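Local coordinates for hypothetical protein TTHA1785 (Thermus thermophilus, PDB 2EPG) that probably joins RNA ends as a GTP- and manganese-dependent ligase of the RtcB family, acting in tRNA splicing and RNA repair, at residues Leu63-Val67 and Ala88-Pro92; Val267-Tyr271 and Pro284-Glu289; Arg332-Asp336 and Pro371-Arg375; Ala362-His367 and Gly396-Met401. One frame throughout, in Å; residues are numbered along the deposited sequence.

Contact 1 of 4, residues Leu63-Val67 and Ala88-Pro92; sequences LPGIV and AAFDP
Phe90 lays its side chain along the turn Leu63-Ile66, and the backbones of Phe90 and Ile66 face each other with CA atoms 4.5 Å apart. Traced outward, Phe90 CB sits beside Gly65 O, and the ring then runs back along the other segment. CD2 meets Pro64 O at 3.3 Å, with this oxygen in the ring plane at the edge. One atom farther, CE2 touches Leu63 CB at 3.5 Å, and CZ touches both Leu63 CB and Ile66 CD1. Ile66 CG1 stands 4.1 Å above one ring face, toward the rim, a place it reaches by pointing anti to the backbone N (chi1 -179°). His355 meets the ring from outside the pair at a steep angle. With an alanine at position Phe90, a gap would probably open between Leu63 and Ile66, leaving Leu63 CB and Ile66 CG1 without the ring they pack on. Two nearly straight backbone bonds flank the pair: Val67 N to Ala89 O, 2.8 Å, and Asp91 N to Gly65 O, 3.0 Å. Next to the Val67-Ala89 bond, a water accepts from Ala89 N and donates to Val67 O. Positive phi at Gly65 (68°) suits its place in the type II turn. The bond pattern is that of a single antiparallel bridge at a non-hydrogen-bonded pair, joining the loop before strand 70-73 to the end of strand 86-90.

Contact 2 of 4, residues Val267-Tyr271 and Pro284-Glu289; sequences VAPRY and PIKSPE
Tyr271 and Pro284 form one near point of the two backbones, CA to CA 7.6 Å, and Val267 and Glu289 the other at 8.4 Å, so side chains must span the interval. Pro284 CD lies over a face of the Tyr271 ring, 3.9 Å from its centroid and 28° off the normal, a CH-pi contact. At the ring's far end, Tyr271 OH donates to Glu289 OE2; the modelled 2.5 Å is very short, and its exact length should carry little weight. Ring and carboxylate planes are turned 66° apart. A bend at chi2 (81°) brings the carboxylate of Glu289 back toward the tyrosine, while its OE1 rests 3.5 Å from Val267 CG2. Arg270 NH2 is a long 3.7 Å from OE1 and well outside a planar pairing, so only charge attraction links them. A phenylalanine in place of Tyr271 would probably keep the proline contact but leave Glu289 OE2 without its hydroxyl partner. Pro284 O takes both Ser287 N and Ser287 OG, the latter at 2.7 Å on a lone pair. With OG also bonded to Gly290 N, this is a type I turn running into a serine N-cap at the start of helix 288-321.

Contact 3 of 4, residues Arg332-Asp336 and Pro371-Arg375; sequences RVLYD and PEEYR
The Tyr374 ring presents its edge to Leu334 and Tyr335: Leu334 O lies in the ring plane, and Tyr335 CD1 also approaches near that plane, 4.3 Å from Tyr374 CE1. Seen from Tyr335, the same CE1 arrives obliquely, as does Pro371 CD, 4.3 Å from Tyr335 CE1; neither is a stack. Outside the two segments, Phe234 meets the Tyr374 ring edge-to-face, and Pro380 touches the side chains of Leu334, Tyr335 and Tyr374. The polar link is one hydrogen bond, Tyr374 OH to Leu334 O, 2.7 Å long. The hydroxyl lies in the carbonyl plane with a C=O...O angle of 123°, the direction of a lone pair. Because the acceptor is in the plane of the ring, Tyr374 CE1 also comes within 3.3 Å of Leu334 O.

The strand is irregular just here. Leu334 and Tyr335 both face Leu113 of strand 110-119, which defines a classic beta bulge, and Leu334 has a near-helical psi of -54°. The hydroxyl thus binds a carbonyl belonging to the bulge itself. Leu334 CG is in van der Waals contact, 4.0 Å from Tyr374 OH.

On the other segment, Tyr374 N bonds to Pro371 O at 2.8 Å, closing a tight turn that places the proline and the tyrosine ring together against the strand. Tyr374 CG points anti to its own carbonyl carbon (chi1 -51°), which directs the ring at the strand. Farther along this strand is His339, a predicted manganese and GMP ligand, whose side chain is about 9 Å from that of Tyr335.

Contact 4 of 4, residues Ala362-His367 and Gly396-Met401; sequences AFGPGH and GTEKAM
Backbone-to-backbone packing, tightened by glycines and filled by water, seats the loop Ala362-His367 against Gly396 and the first turn of helix 398-403. Gly396 CA lies 3.3 Å from Phe363 O in a CA-H...O contact, and a CB there would run into that oxygen. Gly364 is also close-set: a CB there would collide with Thr397 O and Glu398 N. Two waters link the two segments: one donates to Ala362 O (2.6 Å) and to Thr397 O, the other accepts from Thr397 N and bonds only weakly to Ala362 O. Met401, a selenomethionine in this crystal, supplies the main side-chain contact. Bends at chi2 (-54°) and chi3 fold its end back, so that SE touches Phe363 CD2 at 3.6 Å, an oblique Met-aromatic contact. Its methyl CE lies at the edge of the His367 ring, in plane, 3.7 Å from CD2. Pro365 CD packs on Glu398 CG. Thr397 OG1, the N-cap, accepts from Ala400 N at 3.1 Å and also bonds Gly471 O, beyond helix 462-470. The loop follows strand 360-361, while the helix follows strand 391-395, and Gly406, just before strand 407-408, bonds the backbones of both Ala362 and Ala400.

How the contacts relate
Contacts 1 and 2 come first along the chain and in series, their centres 14 Å apart; they touch where Phe90 and Pro92 pack against Ile285. Contacts 3 and 4 follow, also 14 Å apart between centres, but their segments alternate in sequence, so the loop between strands 360-361 and 380-383 serves both. Within that loop Arg375 O probably accepts a hydrogen bond from Gly366 N. The two pairs are distant, 38 Å between the centres of contacts 2 and 3. Strand 350-357, antiparallel to both 86-90 and 332-347, connects contacts 1 and 3. Contacts 3 and 4 lie nearer the predicted GMP site than contacts 1 and 2, which lie away from the annotated sites.

Contact 1 of 4, residues Leu63-Val67 and Ala88-Pro92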
loop_
_atom_site.group_PDB
_atom_site.type_symbol
_atom_site.label_atom_id
_atom_site.label_comp_id
_atom_site.label_asym_id
_atom_site.label_seq_id
_atom_site.Cartn_x
_atom_site.Cartn_y
_atom_site.Cartn_z
ATOM N N LEU A 63 2.572 -19.874 -12.681
ATOM C CA LEU A 63 1.447 -20.277 -11.825
ATOM C C LEU A 63 0.102 -20.464 -12.538
ATOM O O LEU A 63 -0.241 -19.717 -13.451
ATOM C CB LEU A 63 1.317 -19.292 -10.664
ATOM C CG LEU A 63 2.574 -19.332 -9.782
ATOM C CD1 LEU A 63 2.521 -18.263 -8.702
ATOM C CD2 LEU A 63 2.683 -20.709 -9.145
ATOM N N PRO A 64 -0.678 -21.479 -12.120
ATOM C CA PRO A 64 -1.991 -21.825 -12.687
ATOM C C PRO A 64 -3.033 -20.715 -12.660
ATOM O O PRO A 64 -3.178 -20.015 -11.661
ATOM C CB PRO A 64 -2.436 -23.026 -11.841
ATOM C CG PRO A 64 -1.171 -23.559 -11.265
ATOM C CD PRO A 64 -0.403 -22.313 -10.937
ATOM N N GLY A 65 -3.767 -20.576 -13.763
ATOM C CA GLY A 65 -4.807 -19.563 -13.846
ATOM C C GLY A 65 -4.324 -18.123 -13.865
ATOM O O GLY A 65 -5.116 -17.198 -13.656
ATOM N N ILE A 66 -3.035 -17.900 -14.095
ATOM C CA ILE A 66 -2.578 -16.523 -14.128
ATOM C C ILE A 66 -3.164 -15.852 -15.366
ATOM O O ILE A 66 -3.319 -16.487 -16.398
ATOM C CB ILE A 66 -1.047 -16.414 -14.165
ATOM C CG1 ILE A 66 -0.652 -14.935 -14.174
ATOM C CG2 ILE A 66 -0.480 -17.153 -15.381
ATOM C CD1 ILE A 66 0.683 -14.680 -13.593
ATOM N N VAL A 67 -3.509 -14.576 -15.236
ATOM C CA VAL A 67 -4.074 -13.804 -16.339
ATOM C C VAL A 67 -2.938 -12.994 -16.967
ATOM O O VAL A 67 -2.149 -12.355 -16.262
ATOM C CB VAL A 67 -5.197 -12.856 -15.830
ATOM C CG1 VAL A 67 -5.787 -12.024 -16.990
ATOM C CG2 VAL A 67 -6.303 -13.682 -15.146
ATOM N N ALA A 88 -0.058 -9.450 -10.079
ATOM C CA ALA A 88 -0.407 -10.700 -10.761
ATOM C C ALA A 88 -1.863 -11.039 -10.517
ATOM O O ALA A 88 -2.273 -11.252 -9.379
ATOM C CB ALA A 88 0.495 -11.850 -10.257
ATOM N N ALA A 89 -2.640 -11.091 -11.591
ATOM C CA ALA A 89 -4.056 -11.398 -11.496
ATOM C C ALA A 89 -4.272 -12.889 -11.785
ATOM O O ALA A 89 -3.620 -13.459 -12.674
ATOM C CB ALA A 89 -4.838 -10.530 -12.490
ATOM N N PHE A 90 -5.162 -13.512 -11.010
ATOM C CA PHE A 90 -5.481 -14.928 -11.154
ATOM C C PHE A 90 -6.990 -15.138 -11.279
ATOM O O PHE A 90 -7.761 -14.567 -10.507
ATOM C CB PHE A 90 -4.928 -15.705 -9.959
ATOM C CG PHE A 90 -3.421 -15.853 -9.983
ATOM C CD1 PHE A 90 -2.597 -14.872 -9.434
ATOM C CD2 PHE A 90 -2.833 -16.959 -10.583
ATOM C CE1 PHE A 90 -1.208 -14.993 -9.481
ATOM C CE2 PHE A 90 -1.441 -17.088 -10.637
ATOM C CZ PHE A 90 -0.628 -16.109 -10.087
ATOM N N ASP A 91 -7.409 -15.943 -12.257
ATOM C CA ASP A 91 -8.829 -16.187 -12.484
ATOM C C ASP A 91 -9.318 -17.462 -11.792
ATOM O O ASP A 91 -8.935 -18.572 -12.170
ATOM C CB ASP A 91 -9.112 -16.294 -13.986
ATOM C CG ASP A 91 -10.598 -16.307 -14.301
ATOM O OD1 ASP A 91 -11.402 -16.704 -13.445
ATOM O OD2 ASP A 91 -10.966 -15.930 -15.426
ATOM N N PRO A 92 -10.200 -17.319 -10.794
ATOM C CA PRO A 92 -10.739 -18.466 -10.048
ATOM C C PRO A 92 -11.390 -19.502 -10.959
ATOM O O PRO A 92 -11.273 -20.703 -10.725
ATOM C CB PRO A 92 -11.771 -17.832 -9.105
ATOM C CG PRO A 92 -11.348 -16.402 -9.019
ATOM C CD PRO A 92 -10.911 -16.086 -10.424
HETATM O O HOH W 1 -1.230 -11.230 -13.999
#

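Contact 2 of 4, residues Val267-Tyr271 and Pro284-Glu289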
loop_
_atom_site.group_PDB
_atom_site.type_symbol
_atom_site.label_atom_id
_atom_site.label_comp_id
_atom_site.label_asym_id
_atom_site.label_seq_id
_atom_site.Cartn_x
_atom_site.Cartn_y
_atom_site.Cartn_z
ATOM N N VAL A 267 0.402 -29.045 1.768
ATOM C CA VAL A 267 -0.858 -29.475 1.175
ATOM C C VAL A 267 -0.772 -29.301 -0.332
ATOM O O VAL A 267 -1.697 -29.657 -1.063
ATOM C CB VAL A 267 -2.054 -28.654 1.731
ATOM C CG1 VAL A 267 -2.122 -27.279 1.056
ATOM C CG2 VAL A 267 -3.342 -29.420 1.533
ATOM N N ALA A 268 0.359 -28.767 -0.787
ATOM C CA ALA A 268 0.606 -28.526 -2.208
ATOM C C ALA A 268 0.572 -29.775 -3.090
ATOM O O ALA A 268 0.362 -29.662 -4.304
ATOM C CB ALA A 268 1.946 -27.808 -2.390
ATOM N N PRO A 269 0.800 -30.973 -2.504
ATOM C CA PRO A 269 0.782 -32.212 -3.289
ATOM C C PRO A 269 -0.613 -32.471 -3.837
ATOM O O PRO A 269 -0.809 -32.635 -5.044
ATOM C CB PRO A 269 1.178 -33.276 -2.266
ATOM C CG PRO A 269 1.989 -32.520 -1.271
ATOM C CD PRO A 269 1.199 -31.264 -1.115
ATOM N N ARG A 270 -1.573 -32.503 -2.921
ATOM C CA ARG A 270 -2.969 -32.735 -3.253
ATOM C C ARG A 270 -3.412 -32.007 -4.514
ATOM O O ARG A 270 -4.107 -32.579 -5.351
ATOM C CB ARG A 270 -3.866 -32.267 -2.111
ATOM C CG ARG A 270 -3.453 -32.751 -0.748
ATOM C CD ARG A 270 -4.418 -32.234 0.305
ATOM N NE ARG A 270 -4.031 -32.659 1.647
ATOM C CZ ARG A 270 -4.723 -32.385 2.748
ATOM N NH1 ARG A 270 -4.292 -32.813 3.928
ATOM N NH2 ARG A 270 -5.849 -31.683 2.669
ATOM N N TYR A 271 -2.997 -30.749 -4.649
ATOM C CA TYR A 271 -3.420 -29.928 -5.776
ATOM C C TYR A 271 -2.611 -29.993 -7.055
ATOM O O TYR A 271 -3.059 -29.504 -8.092
ATOM C CB TYR A 271 -3.558 -28.478 -5.302
ATOM C CG TYR A 271 -4.501 -28.374 -4.135
ATOM C CD1 TYR A 271 -4.114 -27.760 -2.940
ATOM C CD2 TYR A 271 -5.761 -28.965 -4.195
ATOM C CE1 TYR A 271 -4.966 -27.745 -1.833
ATOM C CE2 TYR A 271 -6.614 -28.959 -3.099
ATOM C CZ TYR A 271 -6.217 -28.354 -1.922
ATOM O OH TYR A 271 -7.078 -28.382 -0.839
ATOM N N PRO A 284 -5.095 -23.340 -4.611
ATOM C CA PRO A 284 -6.210 -22.911 -5.447
ATOM C C PRO A 284 -7.080 -21.948 -4.667
ATOM O O PRO A 284 -7.378 -22.174 -3.489
ATOM C CB PRO A 284 -6.942 -24.217 -5.750
ATOM C CG PRO A 284 -5.835 -25.234 -5.731
ATOM C CD PRO A 284 -5.022 -24.813 -4.537
ATOM N N ILE A 285 -7.466 -20.866 -5.329
ATOM C CA ILE A 285 -8.333 -19.865 -4.737
ATOM C C ILE A 285 -9.603 -20.557 -4.227
ATOM O O ILE A 285 -10.094 -20.247 -3.146
ATOM C CB ILE A 285 -8.698 -18.791 -5.801
ATOM C CG1 ILE A 285 -7.496 -17.877 -6.054
ATOM C CG2 ILE A 285 -9.905 -17.979 -5.354
ATOM C CD1 ILE A 285 -7.562 -17.160 -7.367
ATOM N N LYS A 286 -10.110 -21.530 -4.981
ATOM C CA LYS A 286 -11.335 -22.230 -4.573
ATOM C C LYS A 286 -11.192 -23.405 -3.598
ATOM O O LYS A 286 -12.179 -24.070 -3.292
ATOM C CB LYS A 286 -12.097 -22.718 -5.798
ATOM C CG LYS A 286 -12.789 -21.625 -6.595
ATOM C CD LYS A 286 -13.484 -22.270 -7.788
ATOM C CE LYS A 286 -14.267 -21.284 -8.610
ATOM N NZ LYS A 286 -14.893 -22.001 -9.758
ATOM N N SER A 287 -9.976 -23.664 -3.126
ATOM C CA SER A 287 -9.709 -24.747 -2.185
ATOM C C SER A 287 -9.933 -24.259 -0.759
ATOM O O SER A 287 -9.892 -23.055 -0.500
ATOM C CB SER A 287 -8.246 -25.177 -2.290
ATOM O OG SER A 287 -7.404 -24.162 -1.722
ATOM N N PRO A 288 -10.168 -25.190 0.190
ATOM C CA PRO A 288 -10.380 -24.805 1.584
ATOM C C PRO A 288 -9.227 -23.950 2.101
ATOM O O PRO A 288 -9.446 -22.907 2.700
ATOM C CB PRO A 288 -10.490 -26.154 2.299
ATOM C CG PRO A 288 -11.232 -26.967 1.294
ATOM C CD PRO A 288 -10.517 -26.612 -0.013
ATOM N N GLU A 289 -8.000 -24.383 1.850
ATOM C CA GLU A 289 -6.833 -23.642 2.297
ATOM C C GLU A 289 -6.724 -22.261 1.636
ATOM O O GLU A 289 -6.321 -21.279 2.283
ATOM C CB GLU A 289 -5.554 -24.447 2.014
ATOM C CG GLU A 289 -5.511 -25.804 2.712
ATOM C CD GLU A 289 -6.301 -26.881 1.987
ATOM O OE1 GLU A 289 -6.367 -28.018 2.501
ATOM O OE2 GLU A 289 -6.855 -26.611 0.905
#

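Contact 3 of 4, residues Arg332-Asp336 and Pro371-Arg375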
loop_
_atom_site.group_PDB
_atom_site.type_symbol
_atom_site.label_atom_id
_atom_site.label_comp_id
_atom_site.label_asym_id
_atom_site.label_seq_id
_atom_site.Cartn_x
_atom_site.Cartn_y
_atom_site.Cartn_z
ATOM N N ARG A 332 -8.310 16.293 7.051
ATOM C CA ARG A 332 -9.201 15.324 6.437
ATOM C C ARG A 332 -8.400 14.241 5.756
ATOM O O ARG A 332 -7.242 14.460 5.403
ATOM C CB ARG A 332 -10.099 15.996 5.395
ATOM C CG ARG A 332 -10.896 17.184 5.908
ATOM C CD ARG A 332 -11.773 17.730 4.797
ATOM N NE ARG A 332 -12.279 19.069 5.078
ATOM C CZ ARG A 332 -12.957 19.799 4.193
ATOM N NH1 ARG A 332 -13.385 21.017 4.517
ATOM N NH2 ARG A 332 -13.203 19.303 2.979
ATOM N N VAL A 333 -9.021 13.077 5.576
ATOM C CA VAL A 333 -8.369 11.983 4.886
ATOM C C VAL A 333 -8.454 12.286 3.381
ATOM O O VAL A 333 -9.549 12.366 2.819
ATOM C CB VAL A 333 -9.079 10.642 5.170
ATOM C CG1 VAL A 333 -8.439 9.530 4.352
ATOM C CG2 VAL A 333 -9.002 10.314 6.693
ATOM N N LEU A 334 -7.307 12.502 2.744
ATOM C CA LEU A 334 -7.282 12.747 1.308
ATOM C C LEU A 334 -7.511 11.365 0.700
ATOM O O LEU A 334 -8.421 11.167 -0.113
ATOM C CB LEU A 334 -5.928 13.333 0.900
ATOM C CG LEU A 334 -5.817 13.811 -0.552
ATOM C CD1 LEU A 334 -4.746 14.885 -0.641
ATOM C CD2 LEU A 334 -5.510 12.623 -1.471
ATOM N N TYR A 335 -6.688 10.402 1.104
ATOM C CA TYR A 335 -6.876 9.013 0.669
ATOM C C TYR A 335 -6.089 8.065 1.577
ATOM O O TYR A 335 -5.243 8.496 2.360
ATOM C CB TYR A 335 -6.436 8.796 -0.792
ATOM C CG TYR A 335 -7.180 7.653 -1.435
ATOM C CD1 TYR A 335 -8.573 7.663 -1.497
ATOM C CD2 TYR A 335 -6.513 6.557 -1.966
ATOM C CE1 TYR A 335 -9.273 6.600 -2.071
ATOM C CE2 TYR A 335 -7.212 5.506 -2.544
ATOM C CZ TYR A 335 -8.592 5.539 -2.589
ATOM O OH TYR A 335 -9.293 4.498 -3.157
ATOM N N ASP A 336 -6.375 6.776 1.461
ATOM C CA ASP A 336 -5.684 5.748 2.231
ATOM C C ASP A 336 -5.728 4.478 1.375
ATOM O O ASP A 336 -6.807 4.034 0.974
ATOM C CB ASP A 336 -6.392 5.561 3.588
ATOM C CG ASP A 336 -5.804 4.416 4.425
ATOM O OD1 ASP A 336 -5.593 4.622 5.640
ATOM O OD2 ASP A 336 -5.576 3.308 3.888
ATOM N N PRO A 371 -14.028 7.633 -5.123
ATOM C CA PRO A 371 -14.926 8.642 -4.558
ATOM C C PRO A 371 -15.318 9.652 -5.629
ATOM O O PRO A 371 -14.476 10.106 -6.411
ATOM C CB PRO A 371 -14.086 9.270 -3.453
ATOM C CG PRO A 371 -13.274 8.127 -2.975
ATOM C CD PRO A 371 -12.854 7.433 -4.259
ATOM N N GLU A 372 -16.599 10.002 -5.643
ATOM C CA GLU A 372 -17.158 10.942 -6.604
ATOM C C GLU A 372 -16.347 12.223 -6.696
ATOM O O GLU A 372 -16.186 12.795 -7.778
ATOM C CB GLU A 372 -18.593 11.277 -6.201
ATOM C CG GLU A 372 -19.394 11.954 -7.273
ATOM C CD GLU A 372 -20.832 12.187 -6.846
ATOM O OE1 GLU A 372 -21.426 11.268 -6.222
ATOM O OE2 GLU A 372 -21.364 13.281 -7.148
ATOM N N GLU A 373 -15.846 12.679 -5.553
ATOM C CA GLU A 373 -15.057 13.903 -5.501
ATOM C C GLU A 373 -13.836 13.834 -6.412
ATOM O O GLU A 373 -13.357 14.858 -6.910
ATOM C CB GLU A 373 -14.549 14.165 -4.074
ATOM C CG GLU A 373 -15.586 14.560 -3.037
ATOM C CD GLU A 373 -16.308 13.380 -2.409
ATOM O OE1 GLU A 373 -16.873 13.564 -1.306
ATOM O OE2 GLU A 373 -16.325 12.281 -3.005
ATOM N N TYR A 374 -13.336 12.621 -6.611
ATOM C CA TYR A 374 -12.125 12.379 -7.394
ATOM C C TYR A 374 -12.362 11.656 -8.708
ATOM O O TYR A 374 -11.436 11.512 -9.502
ATOM C CB TYR A 374 -11.175 11.485 -6.589
ATOM C CG TYR A 374 -10.875 11.934 -5.173
ATOM C CD1 TYR A 374 -10.474 11.005 -4.208
ATOM C CD2 TYR A 374 -10.905 13.284 -4.817
ATOM C CE1 TYR A 374 -10.099 11.405 -2.939
ATOM C CE2 TYR A 374 -10.532 13.700 -3.541
ATOM C CZ TYR A 374 -10.125 12.750 -2.610
ATOM O OH TYR A 374 -9.716 13.138 -1.367
ATOM N N ARG A 375 -13.584 11.180 -8.910
ATOM C CA ARG A 375 -13.922 10.379 -10.066
ATOM C C ARG A 375 -13.532 10.953 -11.422
ATOM O O ARG A 375 -13.170 10.202 -12.327
ATOM C CB ARG A 375 -15.415 10.015 -10.023
ATOM C CG ARG A 375 -15.794 8.860 -10.962
ATOM C CD ARG A 375 -17.168 8.287 -10.635
ATOM N NE ARG A 375 -17.240 7.800 -9.254
ATOM C CZ ARG A 375 -18.364 7.704 -8.541
ATOM N NH1 ARG A 375 -18.325 7.251 -7.294
ATOM N NH2 ARG A 375 -19.527 8.066 -9.065
#

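Contact 4 of 4, residues Ala362-His367 and Gly396-Met401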
loop_
_atom_site.group_PDB
_atom_site.type_symbol
_atom_site.label_atom_id
_atom_site.label_comp_id
_atom_site.label_asym_id
_atom_site.label_seq_id
_atom_site.Cartn_x
_atom_site.Cartn_y
_atom_site.Cartn_z
ATOM N N ALA A 362 -4.718 1.518 -8.549
ATOM C CA ALA A 362 -4.695 2.876 -9.073
ATOM C C ALA A 362 -5.782 3.053 -10.113
ATOM O O ALA A 362 -5.496 3.205 -11.311
ATOM C CB ALA A 362 -3.324 3.153 -9.682
ATOM N N PHE A 363 -7.031 3.010 -9.650
ATOM C CA PHE A 363 -8.166 3.163 -10.532
ATOM C C PHE A 363 -8.213 4.533 -11.212
ATOM O O PHE A 363 -7.740 5.551 -10.667
ATOM C CB PHE A 363 -9.457 2.866 -9.769
ATOM C CG PHE A 363 -9.672 1.393 -9.497
ATOM C CD1 PHE A 363 -10.699 0.968 -8.661
ATOM C CD2 PHE A 363 -8.826 0.436 -10.065
ATOM C CE1 PHE A 363 -10.884 -0.387 -8.393
ATOM C CE2 PHE A 363 -8.996 -0.928 -9.810
ATOM C CZ PHE A 363 -10.031 -1.344 -8.967
ATOM N N GLY A 364 -8.775 4.549 -12.417
ATOM C CA GLY A 364 -8.829 5.780 -13.184
ATOM C C GLY A 364 -10.161 6.494 -13.239
ATOM O O GLY A 364 -11.149 6.030 -12.663
ATOM N N PRO A 365 -10.216 7.625 -13.961
ATOM C CA PRO A 365 -11.420 8.455 -14.130
ATOM C C PRO A 365 -12.660 7.633 -14.480
ATOM O O PRO A 365 -12.586 6.691 -15.262
ATOM C CB PRO A 365 -11.021 9.414 -15.253
ATOM C CG PRO A 365 -9.529 9.592 -15.013
ATOM C CD PRO A 365 -9.090 8.158 -14.754
ATOM N N GLY A 366 -13.793 7.989 -13.882
ATOM C CA GLY A 366 -15.034 7.283 -14.147
ATOM C C GLY A 366 -15.297 5.999 -13.367
ATOM O O GLY A 366 -16.418 5.493 -13.382
ATOM N N HIS A 367 -14.291 5.472 -12.676
ATOM C CA HIS A 367 -14.471 4.237 -11.927
ATOM C C HIS A 367 -15.404 4.393 -10.731
ATOM O O HIS A 367 -15.218 5.268 -9.895
ATOM C CB HIS A 367 -13.114 3.700 -11.464
ATOM C CG HIS A 367 -13.114 2.231 -11.176
ATOM N ND1 HIS A 367 -13.826 1.675 -10.133
ATOM C CD2 HIS A 367 -12.534 1.194 -11.829
ATOM C CE1 HIS A 367 -13.691 0.361 -10.161
ATOM N NE2 HIS A 367 -12.912 0.044 -11.182
ATOM N N GLY A 396 -4.632 7.854 -10.613
ATOM C CA GLY A 396 -4.780 6.673 -11.452
ATOM C C GLY A 396 -5.227 7.042 -12.856
ATOM O O GLY A 396 -5.877 8.061 -13.056
ATOM N N THR A 397 -4.908 6.210 -13.836
ATOM C CA THR A 397 -5.266 6.545 -15.205
ATOM C C THR A 397 -6.087 5.497 -15.899
ATOM O O THR A 397 -6.168 4.352 -15.466
ATOM C CB THR A 397 -4.018 6.758 -16.061
ATOM O OG1 THR A 397 -3.362 5.499 -16.245
ATOM C CG2 THR A 397 -3.062 7.735 -15.362
ATOM N N GLU A 398 -6.677 5.907 -17.017
ATOM C CA GLU A 398 -7.497 5.007 -17.809
ATOM C C GLU A 398 -6.597 3.978 -18.449
ATOM O O GLU A 398 -6.962 2.807 -18.539
ATOM C CB GLU A 398 -8.278 5.800 -18.873
ATOM C CG GLU A 398 -9.413 6.635 -18.276
ATOM C CD GLU A 398 -10.085 7.563 -19.283
ATOM O OE1 GLU A 398 -9.460 8.578 -19.669
ATOM O OE2 GLU A 398 -11.238 7.275 -19.689
ATOM N N LYS A 399 -5.409 4.404 -18.876
ATOM C CA LYS A 399 -4.470 3.481 -19.519
ATOM C C LYS A 399 -4.100 2.331 -18.588
ATOM O O LYS A 399 -3.962 1.181 -19.026
ATOM C CB LYS A 399 -3.195 4.204 -19.952
ATOM C CG LYS A 399 -2.173 3.263 -20.568
ATOM C CD LYS A 399 -0.984 4.011 -21.141
ATOM C CE LYS A 399 -0.095 3.082 -21.923
ATOM N NZ LYS A 399 1.078 3.813 -22.507
ATOM N N ALA A 400 -3.929 2.652 -17.309
ATOM C CA ALA A 400 -3.600 1.649 -16.298
ATOM C C ALA A 400 -4.717 0.611 -16.231
ATOM O O ALA A 400 -4.453 -0.567 -16.018
ATOM C CB ALA A 400 -3.427 2.329 -14.903
HETATM N N MSE A 401 -5.962 1.039 -16.404
HETATM C CA MSE A 401 -7.075 0.094 -16.369
HETATM C C MSE A 401 -6.874 -0.939 -17.480
HETATM O O MSE A 401 -7.222 -2.107 -17.321
HETATM C CB MSE A 401 -8.428 0.786 -16.596
HETATM C CG MSE A 401 -8.910 1.711 -15.479
HETATM SE SE MSE A 401 -9.007 0.986 -13.631
HETATM C CE MSE A 401 -10.097 -0.610 -13.906
HETATM O O HOH W 2 -2.704 4.349 -12.692
HETATM O O HOH W 3 -6.675 2.709 -13.630
#